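Local coordinates for Alpha/beta hydrolase family protein (Bacillus anthracis, PDB 3OOS) that probably hydrolyses a still unidentified substrate, as an enzyme of the alpha/beta hydrolase fold family, at residues Y35-T41 / L189-G193. Residues are numbered along the deposited sequence; the frame is centred on the assembly and turned at random.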
loop_
_atom_site.group_PDB
_atom_site.type_symbol
_atom_site.label_atom_id
_atom_site.label_comp_id
_atom_site.label_asym_id
_atom_site.label_seq_id
_atom_site.Cartn_x
_atom_site.Cartn_y
_atom_site.Cartn_z
ATOM N N TYR A 35 4.648 7.441 -7.887
ATOM C CA TYR A 35 3.883 7.062 -9.063
ATOM C C TYR A 35 4.053 8.058 -10.206
ATOM O O TYR A 35 4.507 9.185 -10.008
ATOM C CB TYR A 35 2.397 6.972 -8.703
ATOM C CG TYR A 35 2.082 6.063 -7.538
ATOM C CD1 TYR A 35 2.088 4.677 -7.692
ATOM C CD2 TYR A 35 1.759 6.588 -6.286
ATOM C CE1 TYR A 35 1.790 3.835 -6.628
ATOM C CE2 TYR A 35 1.458 5.753 -5.213
ATOM C CZ TYR A 35 1.476 4.379 -5.394
ATOM O OH TYR A 35 1.173 3.542 -4.344
ATOM N N ASN A 36 3.686 7.621 -11.406
ATOM C CA ASN A 36 3.589 8.502 -12.566
ATOM C C ASN A 36 2.274 8.226 -13.297
ATOM O O ASN A 36 1.461 7.434 -12.816
ATOM C CB ASN A 36 4.813 8.352 -13.479
ATOM C CG ASN A 36 4.990 6.941 -14.008
ATOM O OD1 ASN A 36 4.036 6.313 -14.463
ATOM N ND2 ASN A 36 6.224 6.443 -13.968
ATOM N N ASP A 37 2.063 8.862 -14.446
ATOM C CA ASP A 37 0.765 8.777 -15.124
ATOM C C ASP A 37 0.449 7.432 -15.798
ATOM O O ASP A 37 -0.608 7.281 -16.411
ATOM C CB ASP A 37 0.542 9.967 -16.072
ATOM C CG ASP A 37 1.473 9.965 -17.276
ATOM O OD1 ASP A 37 2.251 9.007 -17.471
ATOM O OD2 ASP A 37 1.412 10.944 -18.049
ATOM N N ASN A 38 1.350 6.458 -15.669
ATOM C CA ASN A 38 1.018 5.074 -16.018
ATOM C C ASN A 38 0.021 4.486 -15.027
ATOM O O ASN A 38 -0.604 3.461 -15.296
ATOM C CB ASN A 38 2.269 4.195 -16.056
ATOM C CG ASN A 38 3.166 4.513 -17.235
ATOM O OD1 ASN A 38 4.331 4.865 -17.062
ATOM N ND2 ASN A 38 2.626 4.397 -18.439
ATOM N N GLY A 39 -0.118 5.148 -13.880
ATOM C CA GLY A 39 -0.970 4.658 -12.809
ATOM C C GLY A 39 -0.311 3.511 -12.074
ATOM O O GLY A 39 0.914 3.456 -11.957
ATOM N N ASN A 40 -1.127 2.581 -11.590
ATOM C CA ASN A 40 -0.647 1.525 -10.716
ATOM C C ASN A 40 -1.602 0.336 -10.746
ATOM O O ASN A 40 -2.815 0.519 -10.798
ATOM C CB ASN A 40 -0.503 2.078 -9.293
ATOM C CG ASN A 40 -0.171 1.011 -8.285
ATOM O OD1 ASN A 40 -1.050 0.526 -7.575
ATOM N ND2 ASN A 40 1.100 0.626 -8.222
ATOM N N THR A 41 -1.051 -0.875 -10.701
ATOM C CA THR A 41 -1.849 -2.092 -10.897
ATOM C C THR A 41 -2.752 -2.456 -9.713
ATOM O O THR A 41 -3.730 -3.183 -9.886
ATOM C CB THR A 41 -0.977 -3.303 -11.280
ATOM O OG1 THR A 41 0.086 -3.442 -10.335
ATOM C CG2 THR A 41 -0.399 -3.131 -12.678
ATOM N N LEU A 189 1.177 -4.852 -18.215
ATOM C CA LEU A 189 0.238 -3.823 -17.777
ATOM C C LEU A 189 0.972 -2.530 -17.434
ATOM O O LEU A 189 2.105 -2.578 -16.948
ATOM C CB LEU A 189 -0.562 -4.309 -16.560
ATOM C CG LEU A 189 -1.436 -5.558 -16.733
ATOM C CD1 LEU A 189 -1.961 -6.039 -15.388
ATOM C CD2 LEU A 189 -2.591 -5.310 -17.704
ATOM N N PRO A 190 0.332 -1.369 -17.683
ATOM C CA PRO A 190 0.945 -0.109 -17.261
ATOM C C PRO A 190 1.076 -0.070 -15.739
ATOM O O PRO A 190 0.165 -0.493 -15.028
ATOM C CB PRO A 190 -0.044 0.954 -17.749
ATOM C CG PRO A 190 -1.336 0.240 -17.921
ATOM C CD PRO A 190 -0.988 -1.162 -18.309
ATOM N N ASN A 191 2.211 0.416 -15.253
ATOM C CA ASN A 191 2.479 0.423 -13.822
ATOM C C ASN A 191 3.504 1.472 -13.443
ATOM O O ASN A 191 4.345 1.863 -14.257
ATOM C CB ASN A 191 2.957 -0.961 -13.359
ATOM C CG ASN A 191 2.714 -1.208 -11.874
ATOM O OD1 ASN A 191 1.851 -0.583 -11.254
ATOM N ND2 ASN A 191 3.467 -2.141 -11.303
ATOM N N SER A 192 3.404 1.929 -12.200
ATOM C CA SER A 192 4.417 2.759 -11.568
ATOM C C SER A 192 4.357 2.516 -10.062
ATOM O O SER A 192 3.415 1.893 -9.561
ATOM C CB SER A 192 4.201 4.241 -11.897
ATOM O OG SER A 192 3.047 4.759 -11.255
ATOM N N GLY A 193 5.367 3.001 -9.344
ATOM C CA GLY A 193 5.433 2.831 -7.897
ATOM C C GLY A 193 6.827 2.444 -7.447
ATOM O O GLY A 193 7.000 1.431 -6.761
HETATM O O HOH W 1 6.477 3.514 -14.721
#
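Y35 meets S192 and G193 where two loops of the alpha/beta hydrolase fold run side by side, just beyond the small antiparallel pairing of strands 33-34 and 194-195. S192 OG lies in the plane of the Y35 ring at its edge, 3.4 Å from Y35 CB, while the ring itself packs on F18 and L54, a buried place that a large, flat side chain fills. G193, with no side chain, fits where a CB would press on Y35 CE1 and, at its backbone angles, on the carbonyl O before it. Next, N36 begins a type I turn that closes at G39. Its OD1 accepts from N38 N in an Asx turn, a role that suits asparagine, and its ND2 reaches N191 O through a water. The backbone of the turn grips S192: N36 N donates to S192 OG (2.9 Å), and that hydroxyl donates to G39 O (2.6 Å). Serine suits the site because one small group both accepts and donates, with OG held between backbone N and carbonyl carbon (chi1 70°). N38 lays its carbonyl O against P190 CB, and G39 ends the turn with a positive phi, which a residue without a side chain adopts easily. N40 swings its CG anti to the backbone N (chi1 173°), so that ND2 reaches S192 O at 3.0 Å, almost straight along the C=O direction, while OD1 accepts from F42 N and A43 N; an amide serves both needs. Finally, T41 packs its methyl CG2 against P190 O and L189 CB, a small branched side chain fitting beside both. T41 N donates to N191 OD1 (3.0 Å), the donor sitting 43° above the carbonyl plane.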